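Local coordinates for uncharacterized protein (Bacillus cereus, PDB 5F2H) that is of unknown function but, as a member of the alpha/beta hydrolase superfamily with a helical N-terminal domain, probably acts as a hydrolase, at residues Asn43-Tyr48 against Phe77-Glu82; Thr217-Asp222 against Glu243-Leu248; Gly227-Ala232 against Lys254-Cys259. All coordinates share one frame; numbering follows the deposited sequence.

Contact 1 (Asn43-Tyr48 against Phe77-Glu82); sequences NEAQIY and FWYGNE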
ATOM      1  N   ASN B  43      21.730  25.726  -5.910  1.00 87.08           N
ATOM      2  CA  ASN B  43      23.177  25.548  -6.045  1.00 84.11           C
ATOM      3  C   ASN B  43      23.672  26.958  -6.252  1.00 79.82           C
ATOM      4  O   ASN B  43      23.519  27.523  -7.323  1.00 73.16           O
ATOM      5  CB  ASN B  43      23.572  24.631  -7.210  1.00 84.60           C
ATOM      6  CG  ASN B  43      25.085  24.406  -7.297  1.00 82.19           C
ATOM      7  OD1 ASN B  43      25.888  25.284  -6.975  1.00 84.92           O
ATOM      8  ND2 ASN B  43      25.472  23.239  -7.775  1.00 78.95           N
ATOM      9  N   GLU B  44      24.233  27.532  -5.201  1.00 80.35           N
ATOM     10  CA  GLU B  44      24.717  28.889  -5.276  1.00 82.91           C
ATOM     11  C   GLU B  44      25.858  29.046  -6.250  1.00 75.38           C
ATOM     12  O   GLU B  44      25.927  30.030  -6.976  1.00 71.84           O
ATOM     13  CB  GLU B  44      25.149  29.392  -3.904  1.00 90.30           C
ATOM     14  CG  GLU B  44      24.037  29.508  -2.888  1.00 96.39           C
ATOM     15  CD  GLU B  44      24.546  30.160  -1.623  1.00110.60           C
ATOM     16  OE1 GLU B  44      25.779  30.178  -1.446  1.00113.05           O
ATOM     17  OE2 GLU B  44      23.735  30.657  -0.808  1.00130.93           O
ATOM     18  N   ALA B  45      26.777  28.091  -6.224  1.00 73.21           N
ATOM     19  CA  ALA B  45      27.933  28.119  -7.105  1.00 67.14           C
ATOM     20  C   ALA B  45      27.474  28.412  -8.518  1.00 60.94           C
ATOM     21  O   ALA B  45      27.973  29.316  -9.158  1.00 63.61           O
ATOM     22  CB  ALA B  45      28.672  26.797  -7.039  1.00 67.51           C
ATOM     23  N   GLN B  46      26.472  27.676  -8.970  1.00 56.07           N
ATOM     24  CA  GLN B  46      25.908  27.855 -10.290  1.00 54.03           C
ATOM     25  C   GLN B  46      25.280  29.227 -10.446  1.00 54.40           C
ATOM     26  O   GLN B  46      25.354  29.829 -11.517  1.00 49.72           O
ATOM     27  CB  GLN B  46      24.847  26.785 -10.517  1.00 58.12           C
ATOM     28  CG  GLN B  46      24.206  26.763 -11.906  1.00 60.58           C
ATOM     29  CD  GLN B  46      25.190  26.496 -13.043  1.00 55.65           C
ATOM     30  OE1 GLN B  46      26.204  27.179 -13.174  1.00 49.73           O
ATOM     31  NE2 GLN B  46      24.822  25.580 -13.940  1.00 56.24           N
ATOM     32  N   ILE B  47      24.636  29.717  -9.382  1.00 58.80           N
ATOM     33  CA  ILE B  47      24.022  31.047  -9.404  1.00 59.45           C
ATOM     34  C   ILE B  47      25.107  32.118  -9.512  1.00 57.62           C
ATOM     35  O   ILE B  47      24.959  33.081 -10.276  1.00 60.57           O
ATOM     36  CB  ILE B  47      23.125  31.284  -8.189  1.00 65.67           C
ATOM     37  CG1 ILE B  47      21.940  30.321  -8.241  1.00 69.60           C
ATOM     38  CG2 ILE B  47      22.576  32.702  -8.184  1.00 65.71           C
ATOM     39  CD1 ILE B  47      21.066  30.377  -7.011  1.00 73.61           C
ATOM     40  N   TYR B  48      26.196  31.970  -8.767  1.00 55.29           N
ATOM     41  CA  TYR B  48      27.283  32.950  -8.862  1.00 58.73           C
ATOM     42  C   TYR B  48      27.941  32.936 -10.219  1.00 59.55           C
ATOM     43  O   TYR B  48      28.307  33.992 -10.727  1.00 64.17           O
ATOM     44  CB  TYR B  48      28.369  32.763  -7.798  1.00 60.53           C
ATOM     45  CG  TYR B  48      27.981  33.230  -6.416  1.00 65.63           C
ATOM     46  CD1 TYR B  48      28.081  34.569  -6.078  1.00 69.54           C
ATOM     47  CD2 TYR B  48      27.578  32.341  -5.436  1.00 68.19           C
ATOM     48  CE1 TYR B  48      27.763  35.014  -4.815  1.00 75.10           C
ATOM     49  CE2 TYR B  48      27.250  32.778  -4.164  1.00 73.73           C
ATOM     50  CZ  TYR B  48      27.353  34.113  -3.857  1.00 77.25           C
ATOM     51  OH  TYR B  48      27.031  34.567  -2.600  1.00 82.90           O
ATOM     52  N   PHE B  77      33.820  28.204  -3.319  1.00 70.22           N
ATOM     53  CA  PHE B  77      33.432  27.311  -4.403  1.00 67.51           C
ATOM     54  C   PHE B  77      34.533  27.289  -5.453  1.00 64.81           C
ATOM     55  O   PHE B  77      35.483  28.072  -5.379  1.00 67.79           O
ATOM     56  CB  PHE B  77      32.160  27.766  -5.106  1.00 68.62           C
ATOM     57  CG  PHE B  77      30.975  27.930  -4.205  1.00 68.49           C
ATOM     58  CD1 PHE B  77      30.453  26.841  -3.524  1.00 68.42           C
ATOM     59  CD2 PHE B  77      30.263  29.115  -4.209  1.00 67.66           C
ATOM     60  CE1 PHE B  77      29.310  26.965  -2.764  1.00 70.68           C
ATOM     61  CE2 PHE B  77      29.128  29.252  -3.448  1.00 70.83           C
ATOM     62  CZ  PHE B  77      28.649  28.177  -2.721  1.00 72.89           C
ATOM     63  N   TRP B  78      34.403  26.409  -6.444  1.00 62.44           N
ATOM     64  CA  TRP B  78      35.394  26.326  -7.533  1.00 60.31           C
ATOM     65  C   TRP B  78      34.693  25.968  -8.842  1.00 56.25           C
ATOM     66  O   TRP B  78      33.616  25.386  -8.819  1.00 51.83           O
ATOM     67  CB  TRP B  78      36.480  25.277  -7.236  1.00 59.69           C
ATOM     68  CG  TRP B  78      35.964  23.896  -7.226  1.00 57.29           C
ATOM     69  CD1 TRP B  78      35.533  23.181  -6.157  1.00 57.24           C
ATOM     70  CD2 TRP B  78      35.781  23.060  -8.367  1.00 57.50           C
ATOM     71  NE1 TRP B  78      35.118  21.934  -6.552  1.00 55.65           N
ATOM     72  CE2 TRP B  78      35.246  21.845  -7.913  1.00 56.85           C
ATOM     73  CE3 TRP B  78      36.008  23.228  -9.738  1.00 55.34           C
ATOM     74  CZ2 TRP B  78      34.921  20.809  -8.782  1.00 56.37           C
ATOM     75  CZ3 TRP B  78      35.686  22.206 -10.589  1.00 54.00           C
ATOM     76  CH2 TRP B  78      35.160  21.006 -10.108  1.00 54.71           C
ATOM     77  N   TYR B  79      35.332  26.290  -9.967  1.00 57.81           N
ATOM     78  CA  TYR B  79      34.798  25.996 -11.297  1.00 58.64           C
ATOM     79  C   TYR B  79      35.886  25.399 -12.184  1.00 62.93           C
ATOM     80  O   TYR B  79      37.073  25.522 -11.890  1.00 64.29           O
ATOM     81  CB  TYR B  79      34.247  27.257 -11.927  1.00 59.55           C
ATOM     82  CG  TYR B  79      33.210  27.926 -11.051  1.00 61.22           C
ATOM     83  CD1 TYR B  79      31.887  27.544 -11.100  1.00 61.46           C
ATOM     84  CD2 TYR B  79      33.563  28.919 -10.159  1.00 61.10           C
ATOM     85  CE1 TYR B  79      30.941  28.137 -10.286  1.00 59.07           C
ATOM     86  CE2 TYR B  79      32.623  29.526  -9.362  1.00 62.05           C
ATOM     87  CZ  TYR B  79      31.308  29.134  -9.430  1.00 59.46           C
ATOM     88  OH  TYR B  79      30.364  29.751  -8.625  1.00 56.80           O
ATOM     89  N   GLY B  80      35.473  24.735 -13.266  1.00 66.71           N
ATOM     90  CA  GLY B  80      36.402  24.083 -14.216  1.00 60.89           C
ATOM     91  C   GLY B  80      37.539  24.959 -14.694  1.00 60.88           C
ATOM     92  O   GLY B  80      37.356  26.129 -15.004  1.00 61.70           O
ATOM     93  N   ASN B  81      38.725  24.379 -14.785  1.00 64.58           N
ATOM     94  CA  ASN B  81      39.875  25.134 -15.214  1.00 64.81           C
ATOM     95  C   ASN B  81      39.706  25.552 -16.639  1.00 68.01           C
ATOM     96  O   ASN B  81      39.881  26.726 -16.964  1.00 69.63           O
ATOM     97  CB  ASN B  81      41.137  24.294 -15.125  1.00 68.80           C
ATOM     98  CG  ASN B  81      42.366  25.034 -15.629  1.00 71.83           C
ATOM     99  OD1 ASN B  81      42.487  26.248 -15.496  1.00 72.49           O
ATOM    100  ND2 ASN B  81      43.312  24.288 -16.154  1.00 78.42           N
ATOM    101  N   GLU B  82      39.372  24.583 -17.494  1.00 72.93           N
ATOM    102  CA  GLU B  82      39.205  24.850 -18.923  1.00 74.71           C
ATOM    103  C   GLU B  82      38.154  25.936 -19.117  1.00 66.06           C
ATOM    104  O   GLU B  82      38.373  26.897 -19.839  1.00 66.11           O
ATOM    105  CB  GLU B  82      38.897  23.572 -19.695  1.00 81.63           C
ATOM    106  CG  GLU B  82      38.998  23.760 -21.205  1.00 88.46           C
ATOM    107  CD  GLU B  82      39.035  22.454 -21.996  1.00 92.76           C
ATOM    108  OE1 GLU B  82      39.190  21.358 -21.393  1.00 87.63           O
ATOM    109  OE2 GLU B  82      38.996  22.542 -23.248  1.00 95.60           O
TER
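The methyl group of Ala45 rests on one face of the Phe77 ring in a CH-pi contact, its CB 3.9 Å from the Phe77 ring centroid, only 16° off the normal and displaced toward the rim. A small residue suits this place because the ring face lies over its methyl and over the Ala45 backbone N, at the first turn of helix 44-58. The rim of the same ring meets Glu44: OE1 sits near the ring plane, 3.7 Å from Phe77 CZ, with the carboxylate turned nearly perpendicular to the ring (84°). Tyr48, one turn on, crosses Phe77 at about a right angle and brings its CD2 to 4.0 Å from Phe77 CE2; its hydroxyl reaches on to Glu70. Tyr79 approaches edge first, its hydroxyl leading. Its CG is anti to the carbonyl carbon (chi1 -55°), which sends the ring toward the helix, where OH donates a hydrogen bond to Ala45 O, modelled so short that its exact length is doubtful. Asn43 serves as N-cap, OD1 accepting from Gln46 N at 3.2 Å with the donor above the amide's carbonyl plane. Ser171 of the second subunit packs on Ala45 and Phe77 and bonds to the Trp78 backbone. A helix start covered by aromatics from the loop after a later helix is in keeping with the all-helical N-terminal domain, whose sequence family belongs to the TPR clan.

Contact 2 (Thr217-Asp222 against Glu243-Leu248); sequences TILHKD and ELLEVL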
ATOM      1  N   THR B 217     -19.483  -1.993  19.418  1.00 66.62           N
ATOM      2  CA  THR B 217     -18.178  -1.362  19.620  1.00 66.25           C
ATOM      3  C   THR B 217     -18.030  -0.050  18.858  1.00 67.24           C
ATOM      4  O   THR B 217     -17.635   0.967  19.424  1.00 66.41           O
ATOM      5  CB  THR B 217     -17.047  -2.348  19.232  1.00 60.00           C
ATOM      6  OG1 THR B 217     -17.151  -3.520  20.056  1.00 59.10           O
ATOM      7  CG2 THR B 217     -15.699  -1.744  19.463  1.00 59.10           C
ATOM      8  N   ILE B 218     -18.334  -0.083  17.570  1.00 68.57           N
ATOM      9  CA  ILE B 218     -18.246   1.114  16.747  1.00 70.67           C
ATOM     10  C   ILE B 218     -19.019   2.274  17.327  1.00 72.24           C
ATOM     11  O   ILE B 218     -18.506   3.377  17.402  1.00 76.91           O
ATOM     12  CB  ILE B 218     -18.873   0.905  15.364  1.00 71.72           C
ATOM     13  CG1 ILE B 218     -18.034  -0.071  14.536  1.00 73.72           C
ATOM     14  CG2 ILE B 218     -18.957   2.236  14.616  1.00 73.81           C
ATOM     15  CD1 ILE B 218     -18.619  -0.366  13.162  1.00 71.53           C
ATOM     16  N   LEU B 219     -20.263   2.008  17.711  1.00 70.79           N
ATOM     17  CA  LEU B 219     -21.154   3.021  18.245  1.00 73.39           C
ATOM     18  C   LEU B 219     -20.705   3.624  19.564  1.00 77.83           C
ATOM     19  O   LEU B 219     -21.060   4.762  19.851  1.00 80.82           O
ATOM     20  CB  LEU B 219     -22.584   2.496  18.338  1.00 73.16           C
ATOM     21  CG  LEU B 219     -23.156   2.047  16.985  1.00 70.28           C
ATOM     22  CD1 LEU B 219     -24.585   1.561  17.165  1.00 69.92           C
ATOM     23  CD2 LEU B 219     -23.095   3.141  15.925  1.00 69.65           C
ATOM     24  N   HIS B 220     -19.953   2.874  20.367  1.00 78.00           N
ATOM     25  CA  HIS B 220     -19.421   3.397  21.623  1.00 81.06           C
ATOM     26  C   HIS B 220     -18.058   4.025  21.359  1.00 82.08           C
ATOM     27  O   HIS B 220     -17.292   4.294  22.289  1.00 81.07           O
ATOM     28  CB  HIS B 220     -19.329   2.319  22.685  1.00 81.65           C
ATOM     29  CG  HIS B 220     -20.650   1.930  23.239  1.00 85.66           C
ATOM     30  ND1 HIS B 220     -21.119   2.430  24.436  1.00 94.54           N
ATOM     31  CD2 HIS B 220     -21.637   1.155  22.740  1.00 85.15           C
ATOM     32  CE1 HIS B 220     -22.324   1.945  24.669  1.00 97.32           C
ATOM     33  NE2 HIS B 220     -22.659   1.164  23.656  1.00 94.53           N
ATOM     34  N   LYS B 221     -17.803   4.310  20.081  1.00 82.60           N
ATOM     35  CA  LYS B 221     -16.563   4.912  19.612  1.00 86.94           C
ATOM     36  C   LYS B 221     -15.327   4.258  20.228  1.00 88.30           C
ATOM     37  O   LYS B 221     -14.326   4.914  20.496  1.00 92.68           O
ATOM     38  CB  LYS B 221     -16.568   6.440  19.816  1.00 94.20           C
ATOM     39  CG  LYS B 221     -17.703   7.148  19.069  1.00 95.83           C
ATOM     40  CD  LYS B 221     -17.579   8.670  18.937  1.00103.92           C
ATOM     41  CE  LYS B 221     -17.494   9.429  20.256  1.00110.15           C
ATOM     42  NZ  LYS B 221     -18.745   9.362  21.053  1.00113.56           N
ATOM     43  N   ASP B 222     -15.407   2.952  20.455  1.00 87.36           N
ATOM     44  CA  ASP B 222     -14.296   2.213  21.030  1.00 86.35           C
ATOM     45  C   ASP B 222     -13.339   1.791  19.949  1.00 85.76           C
ATOM     46  O   ASP B 222     -12.284   1.225  20.240  1.00 82.74           O
ATOM     47  CB  ASP B 222     -14.792   1.007  21.832  1.00 85.99           C
ATOM     48  CG  ASP B 222     -15.388   1.400  23.174  1.00 92.25           C
ATOM     49  OD1 ASP B 222     -15.123   2.531  23.648  1.00 97.13           O
ATOM     50  OD2 ASP B 222     -16.049   0.549  23.801  1.00 93.21           O
ATOM     51  N   GLU B 243     -30.557   5.975  19.265  1.00129.15           N
ATOM     52  CA  GLU B 243     -29.758   7.182  19.553  1.00129.05           C
ATOM     53  C   GLU B 243     -28.306   6.980  19.116  1.00117.59           C
ATOM     54  O   GLU B 243     -27.729   7.813  18.417  1.00114.50           O
ATOM     55  CB  GLU B 243     -29.810   7.620  21.044  1.00135.69           C
ATOM     56  CG  GLU B 243     -28.943   6.874  22.086  1.00134.16           C
ATOM     57  CD  GLU B 243     -29.299   5.420  22.325  1.00131.69           C
ATOM     58  OE1 GLU B 243     -30.197   4.886  21.640  1.00132.84           O
ATOM     59  OE2 GLU B 243     -28.660   4.812  23.217  1.00128.08           O
ATOM     60  N   LEU B 244     -27.727   5.859  19.526  1.00109.48           N
ATOM     61  CA  LEU B 244     -26.350   5.541  19.190  1.00101.56           C
ATOM     62  C   LEU B 244     -26.047   5.432  17.701  1.00101.76           C
ATOM     63  O   LEU B 244     -24.917   5.690  17.283  1.00 98.35           O
ATOM     64  CB  LEU B 244     -25.939   4.274  19.926  1.00 93.20           C
ATOM     65  CG  LEU B 244     -25.689   4.506  21.405  1.00 93.19           C
ATOM     66  CD1 LEU B 244     -25.617   3.220  22.197  1.00 90.77           C
ATOM     67  CD2 LEU B 244     -24.417   5.317  21.607  1.00 92.55           C
ATOM     68  N   LEU B 245     -27.046   5.069  16.905  1.00102.94           N
ATOM     69  CA  LEU B 245     -26.856   4.962  15.457  1.00102.18           C
ATOM     70  C   LEU B 245     -26.502   6.315  14.821  1.00104.79           C
ATOM     71  O   LEU B 245     -26.083   6.369  13.679  1.00 98.35           O
ATOM     72  CB  LEU B 245     -28.082   4.320  14.790  1.00103.08           C
ATOM     73  CG  LEU B 245     -28.299   2.827  15.114  1.00100.29           C
ATOM     74  CD1 LEU B 245     -29.664   2.322  14.665  1.00102.63           C
ATOM     75  CD2 LEU B 245     -27.184   1.969  14.535  1.00 96.71           C
ATOM     76  N   GLU B 246     -26.705   7.405  15.555  1.00115.15           N
ATOM     77  CA  GLU B 246     -26.364   8.743  15.073  1.00122.69           C
ATOM     78  C   GLU B 246     -24.887   8.782  14.708  1.00117.19           C
ATOM     79  O   GLU B 246     -24.496   9.365  13.705  1.00116.37           O
ATOM     80  CB  GLU B 246     -26.616   9.778  16.172  1.00130.54           C
ATOM     81  CG  GLU B 246     -26.144  11.191  15.834  1.00138.05           C
ATOM     82  CD  GLU B 246     -26.392  12.185  16.961  1.00148.82           C
ATOM     83  OE1 GLU B 246     -27.220  11.894  17.855  1.00152.83           O
ATOM     84  OE2 GLU B 246     -25.780  13.277  16.943  1.00149.16           O
ATOM     85  N   VAL B 247     -24.081   8.145  15.547  1.00113.18           N
ATOM     86  CA  VAL B 247     -22.641   8.091  15.363  1.00108.59           C
ATOM     87  C   VAL B 247     -22.249   7.785  13.919  1.00107.59           C
ATOM     88  O   VAL B 247     -21.206   8.226  13.444  1.00105.68           O
ATOM     89  CB  VAL B 247     -21.997   7.065  16.323  1.00103.72           C
ATOM     90  CG1 VAL B 247     -20.504   6.946  16.065  1.00102.65           C
ATOM     91  CG2 VAL B 247     -22.245   7.456  17.774  1.00106.83           C
ATOM     92  N   LEU B 248     -23.092   7.056  13.206  1.00112.56           N
ATOM     93  CA  LEU B 248     -22.796   6.705  11.818  1.00114.68           C
ATOM     94  C   LEU B 248     -22.893   7.875  10.820  1.00117.20           C
ATOM     95  O   LEU B 248     -22.254   7.852   9.770  1.00116.09           O
ATOM     96  CB  LEU B 248     -23.726   5.579  11.370  1.00115.19           C
ATOM     97  CG  LEU B 248     -23.682   4.290  12.201  1.00114.27           C
ATOM     98  CD1 LEU B 248     -24.740   3.321  11.696  1.00114.12           C
ATOM     99  CD2 LEU B 248     -22.306   3.647  12.187  1.00116.61           C
TER
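Leu219 is the main bump, a forked side chain pushed into a hollow formed by Leu244, Leu245, Val247 and Leu248 within little more than one turn of the facing segment. Each prong has its own neighbours: CD1 meets Leu245 CD2 at 3.7 Å and also lies against Leu244 CB, while CD2 packs on Leu248 CD2 at 3.9 Å and on Val247 CB. Leucine suits the site because its two branches spread across the hollow. Val247 returns a smaller bump, its CG2 lying 3.6 Å from Leu219 O. Here the helix 209-219 is ending: Lys221, with positive phi, is the C' residue of a Schellman motif, closed by Asp222 N to Thr217 O and Lys221 N to Ile218 O. In the alpha/beta hydrolase fold this brings the end of the helix that follows the presumed nucleophile elbow against the segment leading into the short, weakly bonded helix 247-250. The same turn places Lys221 CG 4.1 Å from Val247 CG1, so the lysine's aliphatic part flanks the valine. At the other border, the imidazole of His220 reaches back, NE2 coming to 3.9 Å from Leu244 CD1. Ile218 touches Leu248, while Leu245 also touches Phe273 and Val276 of helix 267-279.

Contact 3 (Gly227-Ala232 against Lys254-Cys259); sequences GFIFMA and KGYVVC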
ATOM      1  N   GLY B 227     -15.418   1.691   7.412  1.00 71.77           N
ATOM      2  CA  GLY B 227     -16.595   1.009   6.875  1.00 67.84           C
ATOM      3  C   GLY B 227     -16.849  -0.295   7.599  1.00 64.37           C
ATOM      4  O   GLY B 227     -16.040  -0.720   8.399  1.00 63.47           O
ATOM      5  N   PHE B 228     -17.970  -0.948   7.332  1.00 64.09           N
ATOM      6  CA  PHE B 228     -18.250  -2.212   8.010  1.00 63.17           C
ATOM      7  C   PHE B 228     -18.968  -3.136   7.050  1.00 62.54           C
ATOM      8  O   PHE B 228     -19.834  -2.701   6.284  1.00 67.67           O
ATOM      9  CB  PHE B 228     -19.086  -1.981   9.269  1.00 62.54           C
ATOM     10  CG  PHE B 228     -20.459  -1.451   8.990  1.00 62.00           C
ATOM     11  CD1 PHE B 228     -20.670  -0.106   8.785  1.00 65.96           C
ATOM     12  CD2 PHE B 228     -21.529  -2.299   8.931  1.00 62.91           C
ATOM     13  CE1 PHE B 228     -21.947   0.394   8.546  1.00 70.04           C
ATOM     14  CE2 PHE B 228     -22.813  -1.814   8.692  1.00 68.01           C
ATOM     15  CZ  PHE B 228     -23.024  -0.462   8.500  1.00 68.16           C
ATOM     16  N   ILE B 229     -18.658  -4.419   7.141  1.00 62.58           N
ATOM     17  CA  ILE B 229     -19.256  -5.407   6.236  1.00 65.59           C
ATOM     18  C   ILE B 229     -19.927  -6.546   6.992  1.00 65.12           C
ATOM     19  O   ILE B 229     -19.256  -7.503   7.374  1.00 63.62           O
ATOM     20  CB  ILE B 229     -18.167  -6.000   5.309  1.00 66.59           C
ATOM     21  CG1 ILE B 229     -17.370  -4.884   4.620  1.00 66.97           C
ATOM     22  CG2 ILE B 229     -18.787  -6.924   4.270  1.00 67.69           C
ATOM     23  CD1 ILE B 229     -16.218  -5.392   3.797  1.00 66.80           C
ATOM     24  N   PHE B 230     -21.246  -6.476   7.170  1.00 66.21           N
ATOM     25  CA  PHE B 230     -21.935  -7.520   7.909  1.00 65.57           C
ATOM     26  C   PHE B 230     -22.609  -8.570   7.061  1.00 67.23           C
ATOM     27  O   PHE B 230     -23.158  -8.278   6.001  1.00 74.02           O
ATOM     28  CB  PHE B 230     -22.953  -6.947   8.872  1.00 67.96           C
ATOM     29  CG  PHE B 230     -22.391  -5.928   9.814  1.00 68.82           C
ATOM     30  CD1 PHE B 230     -21.162  -6.126  10.433  1.00 67.46           C
ATOM     31  CD2 PHE B 230     -23.208  -4.905  10.284  1.00 68.89           C
ATOM     32  CE1 PHE B 230     -20.691  -5.217  11.374  1.00 69.68           C
ATOM     33  CE2 PHE B 230     -22.750  -4.009  11.226  1.00 66.24           C
ATOM     34  CZ  PHE B 230     -21.488  -4.158  11.766  1.00 67.42           C
HETATM   35  N   MSE B 231     -22.561  -9.804   7.555  1.00 65.25           N
HETATM   36  CA  MSE B 231     -23.147 -10.956   6.876  1.00 61.49           C
HETATM   37  C   MSE B 231     -24.132 -11.524   7.847  1.00 61.53           C
HETATM   38  O   MSE B 231     -23.770 -11.908   8.973  1.00 61.45           O
HETATM   39  CB  MSE B 231     -22.031 -11.957   6.558  1.00 57.36           C
HETATM   40  CG  MSE B 231     -22.522 -13.271   5.949  1.00 56.84           C
HETATM   41 SE   MSE B 231     -23.194 -13.035   4.108  0.78 57.08          SE
HETATM   42  CE  MSE B 231     -25.058 -13.574   4.493  1.00 58.69           C
ATOM     43  N   ALA B 232     -25.401 -11.514   7.460  1.00 60.49           N
ATOM     44  CA  ALA B 232     -26.454 -12.048   8.318  1.00 59.71           C
ATOM     45  C   ALA B 232     -26.334 -11.591   9.775  1.00 56.32           C
ATOM     46  O   ALA B 232     -26.474 -12.392  10.702  1.00 53.92           O
ATOM     47  CB  ALA B 232     -26.421 -13.564   8.248  1.00 61.62           C
ATOM     48  N   LYS B 254     -19.255   4.076   5.693  1.00 92.36           N
ATOM     49  CA  LYS B 254     -20.023   3.336   4.674  1.00 87.07           C
ATOM     50  C   LYS B 254     -20.299   1.908   5.141  1.00 79.22           C
ATOM     51  O   LYS B 254     -19.453   1.283   5.767  1.00 80.29           O
ATOM     52  CB  LYS B 254     -19.295   3.334   3.333  1.00 89.84           C
ATOM     53  CG  LYS B 254     -19.067   4.723   2.754  1.00 95.01           C
ATOM     54  CD  LYS B 254     -18.443   4.667   1.366  1.00 98.52           C
ATOM     55  CE  LYS B 254     -18.159   6.060   0.816  1.00104.78           C
ATOM     56  NZ  LYS B 254     -17.563   6.032  -0.550  1.00107.89           N
ATOM     57  N   GLY B 255     -21.488   1.402   4.848  1.00 74.83           N
ATOM     58  CA  GLY B 255     -21.871   0.058   5.266  1.00 72.58           C
ATOM     59  C   GLY B 255     -22.289  -0.837   4.117  1.00 77.02           C
ATOM     60  O   GLY B 255     -22.965  -0.403   3.182  1.00 77.82           O
ATOM     61  N   TYR B 256     -21.847  -2.089   4.169  1.00 78.74           N
ATOM     62  CA  TYR B 256     -22.182  -3.045   3.140  1.00 77.33           C
ATOM     63  C   TYR B 256     -22.754  -4.184   3.947  1.00 72.17           C
ATOM     64  O   TYR B 256     -22.062  -4.762   4.777  1.00 67.01           O
ATOM     65  CB  TYR B 256     -20.935  -3.478   2.374  1.00 82.11           C
ATOM     66  CG  TYR B 256     -21.223  -4.210   1.068  1.00 87.41           C
ATOM     67  CD1 TYR B 256     -21.563  -5.559   1.054  1.00 89.79           C
ATOM     68  CD2 TYR B 256     -21.103  -3.554  -0.155  1.00 90.38           C
ATOM     69  CE1 TYR B 256     -21.803  -6.223  -0.139  1.00 92.24           C
ATOM     70  CE2 TYR B 256     -21.332  -4.210  -1.347  1.00 94.91           C
ATOM     71  CZ  TYR B 256     -21.680  -5.544  -1.332  1.00 96.44           C
ATOM     72  OH  TYR B 256     -21.924  -6.183  -2.522  1.00104.45           O
ATOM     73  N   VAL B 257     -24.046  -4.430   3.781  1.00 70.77           N
ATOM     74  CA  VAL B 257     -24.734  -5.489   4.510  1.00 65.63           C
ATOM     75  C   VAL B 257     -25.271  -6.518   3.525  1.00 66.44           C
ATOM     76  O   VAL B 257     -25.796  -6.165   2.463  1.00 69.46           O
ATOM     77  CB  VAL B 257     -25.894  -4.916   5.336  1.00 62.47           C
ATOM     78  CG1 VAL B 257     -26.647  -6.034   6.036  1.00 60.77           C
ATOM     79  CG2 VAL B 257     -25.361  -3.897   6.328  1.00 61.36           C
ATOM     80  N   VAL B 258     -25.145  -7.788   3.892  1.00 61.94           N
ATOM     81  CA  VAL B 258     -25.593  -8.854   3.055  1.00 62.04           C
ATOM     82  C   VAL B 258     -26.363  -9.823   3.901  1.00 59.38           C
ATOM     83  O   VAL B 258     -25.978 -10.085   5.027  1.00 62.42           O
ATOM     84  CB  VAL B 258     -24.368  -9.616   2.465  1.00 64.73           C
ATOM     85  CG1 VAL B 258     -24.821 -10.802   1.607  1.00 65.63           C
ATOM     86  CG2 VAL B 258     -23.469  -8.688   1.646  1.00 64.78           C
ATOM     87  N   CYS B 259     -27.432 -10.374   3.357  1.00 60.51           N
ATOM     88  CA  CYS B 259     -28.215 -11.369   4.070  1.00 63.04           C
ATOM     89  C   CYS B 259     -29.049 -12.150   3.081  1.00 70.26           C
ATOM     90  O   CYS B 259     -29.476 -11.619   2.045  1.00 73.48           O
ATOM     91  CB  CYS B 259     -29.117 -10.759   5.113  1.00 64.46           C
ATOM     92  SG  CYS B 259     -30.054 -12.012   6.016  1.00 66.52           S
TER
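Phe228, Phe230 and Ala232 hold strand 254-260 through five backbone hydrogen bonds that alternate in direction. Phe228 N donates to Lys254 O at 3.1 Å and Phe228 O receives Tyr256 N at 3.0 Å; Phe230 repeats the pattern with Tyr256 O and Val258 N, and Ala232 N closes the ladder on Val258 O at 2.9 Å. The two strands run parallel, their axes only 6° apart. Outside this frame, the Phe228 ring reaches across to the adjacent strand: CG lies between the backbone N and the carbonyl carbon (chi1 65°), bringing one ring face over Gly255, whose CA is 3.6 Å from the Phe228 centroid. Lacking a side chain, Gly255 lets the ring lie directly on the backbone. On the same sheet face Val257 CG2 touches Phe228 CE2 at 4.1 Å, while Phe228 CD2 lies over one face of the Phe230 ring. The other face carries Ile229, Met231, Tyr256 and Val258. The bent chain of Met231, here selenomethionine, brings SE to 3.7 Å from Val258 CG1, whereas Tyr256 sends its hydroxyl to Glu306 on helix 300-313. Beta-branched valines and aromatics fit these covered extended strands. This is a beta-alpha-beta unit in the parallel sheet of an alpha/beta hydrolase, beside strand 202-207, which leads into the presumed nucleophile elbow.

Overall arrangement
From the N terminus, contact 1 comes first: it closes a loop made almost wholly of helix, joining the start of helix 44-58 to the run before helix 81-86 in the helical N-terminal domain. It is complete before the others open. The remaining two cross, their segments alternating along the chain: 217-222, 227-232, 243-248, 254-259. Contact 2 closes a loop of 20 residues that includes strand 227-231, tying the end of helix 209-219 to the segment leading into helix 247-250. Contact 3 closes one of 21 residues that includes that short helix, pairing the strands that flank it. Ile218 touches Phe228, so helix and sheet layers of the hydrolase domain meet directly there.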